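Local structure of extracellular solute-binding protein family 1 (Kribbella flavida, 5IXP) at residues W91-K95 with Y109-I113; T170-M174 with T200-I204; R175-Q180 with L348-K352. The protein probably captures a solute outside the cell, possibly a sugar, and hands it to an ABC transporter for import. One frame throughout, in Å; residues are numbered along the deposited sequence. Where two conformers were deposited one is given.

Contact 1 (W91-K95 with Y109-I113); sequences WLDWK and YGTDI
Trp91 and Lys95 both reach the backbone of the strand. The indole NE1 of Trp91 donates to Gly110 O over 2.8 Å, with an N-H...O angle of 154°; the carbonyl oxygen lies at the ring edge, tilted a little out of the indole plane. The far end of the same indole meets Tyr109, its CH2 coming to 3.3 Å from Tyr109 CD1. These two rings are nearly parallel, their planes at 16°, but displaced until little of one covers the other. Lys95, with CG anti to its backbone N and a bend at chi2 (74°), carries CE across Gly110, a residue with no side chain, to a tight 3.4 Å from Gly110 CA, and ends with NZ 2.7 Å from Asp112 O in a hydrogen bond nearly along the C=O axis. Ile113 fills the other end: its CG2 touches Trp94 CH2 at 3.5 Å and Lys95 CD at 3.6 Å, while its CD1 meets Leu92 CD1 at 3.7 Å. The start of helix 93-98, with Leu92 as N-cap residue, is thereby laid against strand 108-121, the long strand of the mixed sheet in this periplasmic-binding-protein-like fold. An alanine in place of Trp91 is likely to leave Gly110 O without its indole donor and open a gap beside the Tyr109 ring. Farther out, Lys95 NZ also bonds Ser273 O, and Tyr274 offers the lysine a cation-pi contact. Trp94 has Leu92 CB over one face, toward its rim, and its NE1 donates to Ala343 O, which ties its indole to helix 335-344.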
loop_
_atom_site.group_PDB
_atom_site.type_symbol
_atom_site.label_atom_id
_atom_site.label_comp_id
_atom_site.label_asym_id
_atom_site.label_seq_id
_atom_site.Cartn_x
_atom_site.Cartn_y
_atom_site.Cartn_z
ATOM N N TRP A 91 -7.993 -7.798 -13.473
ATOM C CA TRP A 91 -7.099 -7.123 -12.543
ATOM C C TRP A 91 -5.650 -7.173 -13.017
ATOM O O TRP A 91 -5.250 -8.057 -13.778
ATOM C CB TRP A 91 -7.174 -7.769 -11.160
ATOM C CG TRP A 91 -8.430 -7.511 -10.368
ATOM C CD1 TRP A 91 -8.695 -6.425 -9.579
ATOM C CD2 TRP A 91 -9.564 -8.374 -10.255
ATOM N NE1 TRP A 91 -9.936 -6.551 -8.996
ATOM C CE2 TRP A 91 -10.487 -7.743 -9.389
ATOM C CE3 TRP A 91 -9.888 -9.621 -10.796
ATOM C CZ2 TRP A 91 -11.722 -8.309 -9.068
ATOM C CZ3 TRP A 91 -11.121 -10.191 -10.470
ATOM C CH2 TRP A 91 -12.022 -9.529 -9.614
ATOM N N LEU A 92 -4.861 -6.208 -12.534
ATOM C CA LEU A 92 -3.411 -6.339 -12.555
ATOM C C LEU A 92 -3.012 -7.679 -11.954
ATOM O O LEU A 92 -3.549 -8.092 -10.922
ATOM C CB LEU A 92 -2.768 -5.196 -11.763
ATOM C CG LEU A 92 -2.953 -3.805 -12.365
ATOM C CD1 LEU A 92 -2.747 -2.742 -11.315
ATOM C CD2 LEU A 92 -1.982 -3.612 -13.553
ATOM N N ASP A 93 -2.071 -8.366 -12.606
ATOM C CA ASP A 93 -1.724 -9.714 -12.161
ATOM C C ASP A 93 -1.214 -9.720 -10.719
ATOM O O ASP A 93 -1.543 -10.628 -9.943
ATOM C CB ASP A 93 -0.706 -10.352 -13.115
ATOM C CG ASP A 93 0.533 -9.481 -13.365
ATOM O OD1 ASP A 93 1.410 -9.940 -14.138
ATOM O OD2 ASP A 93 0.645 -8.354 -12.819
ATOM N N TRP A 94 -0.444 -8.701 -10.326
ATOM C CA TRP A 94 0.060 -8.675 -8.954
ATOM C C TRP A 94 -1.054 -8.446 -7.932
ATOM O O TRP A 94 -0.944 -8.903 -6.787
ATOM C CB TRP A 94 1.157 -7.617 -8.800
ATOM C CG TRP A 94 0.804 -6.199 -9.190
ATOM C CD1 TRP A 94 1.024 -5.601 -10.403
ATOM C CD2 TRP A 94 0.240 -5.189 -8.344
ATOM N NE1 TRP A 94 0.604 -4.293 -10.373
ATOM C CE2 TRP A 94 0.125 -4.011 -9.119
ATOM C CE3 TRP A 94 -0.184 -5.166 -7.011
ATOM C CZ2 TRP A 94 -0.390 -2.828 -8.608
ATOM C CZ3 TRP A 94 -0.692 -3.982 -6.498
ATOM C CH2 TRP A 94 -0.793 -2.828 -7.298
ATOM N N LYS A 95 -2.126 -7.746 -8.314
ATOM C CA LYS A 95 -3.251 -7.593 -7.399
ATOM C C LYS A 95 -3.917 -8.937 -7.134
ATOM O O LYS A 95 -4.232 -9.264 -5.985
ATOM C CB LYS A 95 -4.261 -6.583 -7.958
ATOM C CG LYS A 95 -5.468 -6.310 -7.028
ATOM C CD LYS A 95 -5.068 -5.444 -5.838
ATOM C CE LYS A 95 -6.278 -5.098 -4.958
ATOM N NZ LYS A 95 -5.927 -4.214 -3.790
ATOM N N TYR A 109 -11.348 -10.517 -4.090
ATOM C CA TYR A 109 -11.465 -9.688 -5.282
ATOM C C TYR A 109 -10.935 -8.290 -4.973
ATOM O O TYR A 109 -11.406 -7.641 -4.034
ATOM C CB TYR A 109 -12.920 -9.598 -5.734
ATOM C CG TYR A 109 -13.461 -10.830 -6.422
ATOM C CD1 TYR A 109 -12.626 -11.663 -7.165
ATOM C CD2 TYR A 109 -14.819 -11.134 -6.370
ATOM C CE1 TYR A 109 -13.123 -12.775 -7.835
ATOM C CE2 TYR A 109 -15.331 -12.252 -7.028
ATOM C CZ TYR A 109 -14.479 -13.068 -7.754
ATOM O OH TYR A 109 -14.990 -14.175 -8.412
ATOM N N GLY A 110 -9.993 -7.817 -5.787
ATOM C CA GLY A 110 -9.283 -6.589 -5.456
ATOM C C GLY A 110 -10.116 -5.329 -5.659
ATOM O O GLY A 110 -10.812 -5.162 -6.669
ATOM N N THR A 111 -10.032 -4.423 -4.674
ATOM C CA THR A 111 -10.661 -3.115 -4.791
ATOM C C THR A 111 -9.615 -2.117 -5.277
ATOM O O THR A 111 -9.173 -2.220 -6.424
ATOM C CB THR A 111 -11.313 -2.686 -3.466
ATOM O OG1 THR A 111 -10.314 -2.475 -2.460
ATOM C CG2 THR A 111 -12.284 -3.773 -2.984
ATOM N N ASP A 112 -9.198 -1.159 -4.444
ATOM C CA ASP A 112 -8.271 -0.140 -4.924
ATOM C C ASP A 112 -6.811 -0.555 -4.682
ATOM O O ASP A 112 -6.520 -1.623 -4.129
ATOM C CB ASP A 112 -8.588 1.213 -4.281
ATOM C CG ASP A 112 -8.411 1.211 -2.762
ATOM O OD1 ASP A 112 -8.387 0.123 -2.150
ATOM O OD2 ASP A 112 -8.305 2.312 -2.174
ATOM N N ILE A 113 -5.876 0.294 -5.131
ATOM C CA ILE A 113 -4.443 0.085 -4.926
ATOM C C ILE A 113 -3.786 1.418 -4.582
ATOM O O ILE A 113 -4.380 2.488 -4.722
ATOM C CB ILE A 113 -3.743 -0.535 -6.161
ATOM C CG1 ILE A 113 -4.190 0.158 -7.459
ATOM C CG2 ILE A 113 -3.978 -2.047 -6.208
ATOM C CD1 ILE A 113 -3.291 -0.190 -8.677
#

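Contact 2 (T170-M174 with T200-I204); sequences TWEAM and TWDQI
Met174, a selenomethionine, and Ile204 run antiparallel past one another, bringing SE to 3.6 Å from Ile204 CG1. The selenium-bearing chain stays extended through CG and then bends at its last torsion (chi3 64°), which places CE near Thr200 CG2 and 3.6 Å from Gln203 OE1. In one of its two conformers Thr200 likewise runs past Met174, its methyl CG2 3.8 Å from Met174 CB; its OG1 bonds Leu196 O. Trp171 approaches differently, crossing both Thr200 and Ile204 at about a right angle. With CG anti to N (chi1 165°), it carries its six-membered ring out to the second helix and presents the CZ3 edge to the backbone of Trp201, CZ3 lying 3.9 Å from Trp201 N and 4.0 Å from Trp201 CB. Ile204 CD1 tucks in at the root of the indole, 3.4 Å from Trp171 CA, near the plane of the ring. No hydrogen bond joins the two segments; Trp171 NE1 is bonded instead to Asn360 OD1, Trp201 NE1 to Ser377 OG and Gln203 NE2 to Thr145 OG1. Helix 144-157 adds Trp144 against Met174, and helix 356-371 adds Leu367 against both tryptophans. The short segments run roughly antiparallel, at 143° with axes 10.5 Å apart, a spacing consistent with the bulky side chains between them: a buried helix-helix interface in the helical part of a periplasmic-binding-protein-like fold.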
loop_
_atom_site.group_PDB
_atom_site.type_symbol
_atom_site.label_atom_id
_atom_site.label_comp_id
_atom_site.label_asym_id
_atom_site.label_seq_id
_atom_site.Cartn_x
_atom_site.Cartn_y
_atom_site.Cartn_z
ATOM N N THR A 170 11.211 4.357 4.118
ATOM C CA THR A 170 12.096 3.958 3.029
ATOM C C THR A 170 12.292 2.445 3.019
ATOM O O THR A 170 12.325 1.816 1.951
ATOM C CB THR A 170 13.443 4.679 3.150
ATOM O OG1 THR A 170 13.227 6.094 3.263
ATOM C CG2 THR A 170 14.324 4.394 1.932
ATOM N N TRP A 171 12.414 1.848 4.205
ATOM C CA TRP A 171 12.494 0.395 4.331
ATOM C C TRP A 171 11.259 -0.283 3.765
ATOM O O TRP A 171 11.364 -1.279 3.036
ATOM C CB TRP A 171 12.674 0.023 5.804
ATOM C CG TRP A 171 12.416 -1.435 6.161
ATOM C CD1 TRP A 171 11.218 -2.003 6.520
ATOM C CD2 TRP A 171 13.390 -2.481 6.231
ATOM N NE1 TRP A 171 11.393 -3.343 6.796
ATOM C CE2 TRP A 171 12.715 -3.661 6.629
ATOM C CE3 TRP A 171 14.764 -2.539 5.981
ATOM C CZ2 TRP A 171 13.375 -4.885 6.785
ATOM C CZ3 TRP A 171 15.420 -3.758 6.141
ATOM C CH2 TRP A 171 14.723 -4.913 6.537
ATOM N N GLU A 172 10.073 0.215 4.124
ATOM C CA GLU A 172 8.849 -0.363 3.578
ATOM C C GLU A 172 8.881 -0.347 2.057
ATOM O O GLU A 172 8.535 -1.343 1.407
ATOM C CB GLU A 172 7.629 0.400 4.091
ATOM C CG GLU A 172 7.406 0.266 5.592
ATOM C CD GLU A 172 6.952 -1.143 5.972
ATOM O OE1 GLU A 172 5.742 -1.445 5.852
ATOM O OE2 GLU A 172 7.809 -1.963 6.351
ATOM N N ALA A 173 9.322 0.768 1.476
ATOM C CA ALA A 173 9.345 0.890 0.022
ATOM C C ALA A 173 10.303 -0.116 -0.600
ATOM O O ALA A 173 9.955 -0.791 -1.577
ATOM C CB ALA A 173 9.715 2.316 -0.381
HETATM N N MSE A 174 11.498 -0.261 -0.033
HETATM C CA MSE A 174 12.490 -1.162 -0.605
HETATM C C MSE A 174 12.197 -2.628 -0.325
HETATM O O MSE A 174 12.315 -3.469 -1.219
HETATM C CB MSE A 174 13.884 -0.823 -0.074
HETATM C CG MSE A 174 14.321 0.582 -0.424
HETATM SE SE MSE A 174 16.114 0.867 0.281
HETATM C CE MSE A 174 17.031 -0.489 -0.803
ATOM N N THR A 200 19.739 -4.318 2.106
ATOM C CA THR A 200 18.745 -3.253 2.185
ATOM C C THR A 200 18.899 -2.464 3.477
ATOM O O THR A 200 18.931 -1.226 3.471
ATOM C CB THR A 200 17.343 -3.858 2.092
ATOM O OG1 THR A 200 17.204 -4.546 0.845
ATOM C CG2 THR A 200 16.272 -2.783 2.208
ATOM N N TRP A 201 18.971 -3.178 4.601
ATOM C CA TRP A 201 19.233 -2.552 5.894
ATOM C C TRP A 201 20.487 -1.683 5.838
ATOM O O TRP A 201 20.465 -0.506 6.225
ATOM C CB TRP A 201 19.371 -3.652 6.954
ATOM C CG TRP A 201 19.816 -3.210 8.332
ATOM C CD1 TRP A 201 21.104 -3.004 8.759
ATOM C CD2 TRP A 201 18.977 -2.985 9.473
ATOM N NE1 TRP A 201 21.113 -2.640 10.087
ATOM C CE2 TRP A 201 19.822 -2.624 10.552
ATOM C CE3 TRP A 201 17.594 -3.049 9.691
ATOM C CZ2 TRP A 201 19.325 -2.326 11.830
ATOM C CZ3 TRP A 201 17.099 -2.746 10.957
ATOM C CH2 TRP A 201 17.964 -2.386 12.010
ATOM N N ASP A 202 21.593 -2.244 5.338
ATOM C CA ASP A 202 22.850 -1.499 5.326
ATOM C C ASP A 202 22.731 -0.216 4.519
ATOM O O ASP A 202 23.259 0.830 4.919
ATOM C CB ASP A 202 23.984 -2.361 4.772
ATOM C CG ASP A 202 24.428 -3.429 5.746
ATOM O OD1 ASP A 202 24.115 -3.313 6.946
ATOM O OD2 ASP A 202 25.097 -4.380 5.315
ATOM N N GLN A 203 22.040 -0.275 3.376
ATOM C CA GLN A 203 21.952 0.900 2.514
ATOM C C GLN A 203 21.118 2.006 3.158
ATOM O O GLN A 203 21.457 3.191 3.043
ATOM C CB GLN A 203 21.385 0.498 1.152
ATOM C CG GLN A 203 21.475 1.571 0.094
ATOM C CD GLN A 203 21.195 1.027 -1.305
ATOM O OE1 GLN A 203 20.506 0.019 -1.461
ATOM N NE2 GLN A 203 21.744 1.685 -2.323
ATOM N N ILE A 204 20.022 1.647 3.835
ATOM C CA ILE A 204 19.228 2.663 4.514
ATOM C C ILE A 204 19.971 3.205 5.725
ATOM O O ILE A 204 19.939 4.411 5.996
ATOM C CB ILE A 204 17.854 2.100 4.911
ATOM C CG1 ILE A 204 17.120 1.660 3.659
ATOM C CG2 ILE A 204 17.031 3.149 5.669
ATOM C CD1 ILE A 204 15.820 0.961 3.966
#

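Contact 3 (R175-Q180 with L348-K352); sequences RNQLIQ and LKQHK
The amide nitrogen of Gln350 is held by two carbonyls of the facing loop. NE2 donates to Arg175 O at 2.8 Å and to Leu178 O at 3.0 Å, the second bond the straighter, with an angle of 169° at the hydrogen. Both oxygens lie in the plane of the amide, so the two bonds fix its rotation. A chi1 of 169° turns CG of Gln350 away from N, and the rest of the chain is straight, which carries the amide across to the turn. That turn is a type I beta turn from Arg175 to Leu178 at the end of helix 167-175; Arg175 O also accepts from Leu178 N, and the glutamine bridges the carbonyls of the turn's first and last residues. Beside it, Lys352 NZ donates to Asn176 OD1 over 2.6 Å, almost in line with the C=O bond. The ammonium lies 4.0 Å from Arg175 NH2, a proximity of like charges probably eased by the salt bridge of Arg175 to Glu172. A water gives hydrogen bonds to Asn176 O and Leu178 O and takes a weak one from Lys349 N. At the outer end Gln350 CA makes a CA-H...O contact of 3.1 Å with Ile179 O, and Ile179 CD1 lies alongside Lys349 CE.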
loop_
_atom_site.group_PDB
_atom_site.type_symbol
_atom_site.label_atom_id
_atom_site.label_comp_id
_atom_site.label_asym_id
_atom_site.label_seq_id
_atom_site.Cartn_x
_atom_site.Cartn_y
_atom_site.Cartn_z
ATOM N N ARG A 175 11.838 -2.946 0.921
ATOM C CA ARG A 175 11.675 -4.350 1.285
ATOM C C ARG A 175 10.592 -5.017 0.456
ATOM O O ARG A 175 10.713 -6.192 0.085
ATOM C CB ARG A 175 11.335 -4.501 2.762
ATOM C CG ARG A 175 11.534 -5.942 3.212
ATOM C CD ARG A 175 10.812 -6.235 4.486
ATOM N NE ARG A 175 9.370 -6.362 4.302
ATOM C CZ ARG A 175 8.498 -5.388 4.538
ATOM N NH1 ARG A 175 8.923 -4.201 4.946
ATOM N NH2 ARG A 175 7.201 -5.599 4.371
ATOM N N ASN A 176 9.517 -4.291 0.166
ATOM C CA ASN A 176 8.407 -4.915 -0.537
ATOM C C ASN A 176 8.716 -5.200 -1.997
ATOM O O ASN A 176 7.936 -5.911 -2.639
ATOM C CB ASN A 176 7.161 -4.045 -0.410
ATOM C CG ASN A 176 6.485 -4.236 0.919
ATOM O OD1 ASN A 176 5.952 -5.306 1.195
ATOM N ND2 ASN A 176 6.527 -3.219 1.764
ATOM N N GLN A 177 9.829 -4.692 -2.524
ATOM C CA GLN A 177 10.251 -5.012 -3.881
ATOM C C GLN A 177 11.075 -6.283 -3.980
ATOM O O GLN A 177 11.219 -6.817 -5.085
ATOM C CB GLN A 177 11.093 -3.886 -4.468
ATOM C CG GLN A 177 10.355 -2.608 -4.690
ATOM C CD GLN A 177 11.263 -1.559 -5.285
ATOM O OE1 GLN A 177 12.445 -1.497 -4.955
ATOM N NE2 GLN A 177 10.731 -0.752 -6.182
ATOM N N LEU A 178 11.661 -6.746 -2.881
ATOM C CA LEU A 178 12.507 -7.930 -2.934
ATOM C C LEU A 178 11.704 -9.129 -3.411
ATOM O O LEU A 178 10.496 -9.221 -3.179
ATOM C CB LEU A 178 13.104 -8.227 -1.559
ATOM C CG LEU A 178 13.892 -7.070 -0.955
ATOM C CD1 LEU A 178 14.317 -7.403 0.469
ATOM C CD2 LEU A 178 15.103 -6.766 -1.826
ATOM N N ILE A 179 12.393 -10.050 -4.092
ATOM C CA ILE A 179 11.764 -11.301 -4.498
ATOM C C ILE A 179 11.418 -12.142 -3.277
ATOM O O ILE A 179 10.374 -12.799 -3.233
ATOM C CB ILE A 179 12.670 -12.070 -5.475
ATOM C CG1 ILE A 179 12.671 -11.403 -6.845
ATOM C CG2 ILE A 179 12.213 -13.515 -5.611
ATOM C CD1 ILE A 179 13.382 -12.231 -7.901
ATOM N N GLN A 180 12.279 -12.138 -2.267
ATOM C CA GLN A 180 11.904 -12.724 -0.994
ATOM C C GLN A 180 12.362 -11.808 0.125
ATOM O O GLN A 180 13.379 -11.118 0.019
ATOM C CB GLN A 180 12.485 -14.131 -0.804
ATOM C CG GLN A 180 13.933 -14.153 -0.437
ATOM C CD GLN A 180 14.480 -15.550 -0.450
ATOM O OE1 GLN A 180 13.879 -16.455 -1.035
ATOM N NE2 GLN A 180 15.626 -15.745 0.191
ATOM N N LEU A 348 5.266 -7.612 -8.078
ATOM C CA LEU A 348 5.241 -8.259 -6.773
ATOM C C LEU A 348 5.526 -9.737 -6.978
ATOM O O LEU A 348 4.759 -10.430 -7.653
ATOM C CB LEU A 348 3.890 -8.086 -6.079
ATOM C CG LEU A 348 3.448 -6.703 -5.598
ATOM C CD1 LEU A 348 2.182 -6.839 -4.765
ATOM C CD2 LEU A 348 4.545 -6.022 -4.797
ATOM N N LYS A 349 6.628 -10.216 -6.406
ATOM C CA LYS A 349 6.945 -11.636 -6.461
ATOM C C LYS A 349 7.257 -12.190 -5.081
ATOM O O LYS A 349 7.628 -13.363 -4.966
ATOM C CB LYS A 349 8.119 -11.904 -7.415
ATOM C CG LYS A 349 8.007 -11.190 -8.767
ATOM C CD LYS A 349 8.627 -11.988 -9.915
ATOM C CE LYS A 349 9.766 -12.878 -9.442
ATOM N NZ LYS A 349 10.095 -13.936 -10.441
ATOM N N GLN A 350 7.103 -11.382 -4.039
ATOM C CA GLN A 350 7.472 -11.751 -2.681
ATOM C C GLN A 350 6.325 -12.492 -2.002
ATOM O O GLN A 350 5.202 -11.982 -1.931
ATOM C CB GLN A 350 7.843 -10.487 -1.911
ATOM C CG GLN A 350 8.012 -10.630 -0.448
ATOM C CD GLN A 350 8.366 -9.300 0.168
ATOM O OE1 GLN A 350 7.858 -8.935 1.228
ATOM N NE2 GLN A 350 9.237 -8.552 -0.509
ATOM N N HIS A 351 6.608 -13.690 -1.498
ATOM C CA HIS A 351 5.625 -14.422 -0.716
ATOM C C HIS A 351 5.576 -13.872 0.705
ATOM O O HIS A 351 6.614 -13.600 1.315
ATOM C CB HIS A 351 5.964 -15.912 -0.697
ATOM C CG HIS A 351 5.049 -16.721 0.161
ATOM N ND1 HIS A 351 3.694 -16.808 -0.075
ATOM C CD2 HIS A 351 5.287 -17.463 1.267
ATOM C CE1 HIS A 351 3.138 -17.575 0.845
ATOM N NE2 HIS A 351 4.083 -17.985 1.673
ATOM N N LYS A 352 4.366 -13.695 1.227
ATOM C CA LYS A 352 4.157 -13.244 2.600
ATOM C C LYS A 352 3.671 -14.425 3.427
ATOM O O LYS A 352 2.580 -14.946 3.179
ATOM C CB LYS A 352 3.137 -12.108 2.669
ATOM C CG LYS A 352 3.312 -11.011 1.638
ATOM C CD LYS A 352 4.186 -9.907 2.158
ATOM C CE LYS A 352 4.204 -8.735 1.185
ATOM N NZ LYS A 352 4.903 -7.574 1.764
HETATM O O HOH W 1 7.661 -8.619 3.685
HETATM O O HOH W 2 8.288 -8.283 -4.288
#

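Contact 1 closes along the chain before the other two open, whereas contacts 2 and 3 interleave their segments. Helix 167-175 gives its last turns to contact 2 and runs straight on into residues 175-180 of contact 3; their centres are 13 Å apart, and Leu178 packs against Thr200. Contact 1, on strand 108-121 of the mixed sheet, lies with its centre about 25 Å from that of contact 2, across the middle of the chain. Contact 3 stands between them: Leu348 CD1 touches Trp94 CE3 at 3.7 Å. The 348-352 loop, leading from helix 335-344 to helix 356-371, thus joins the sheet-side packing to the helical region.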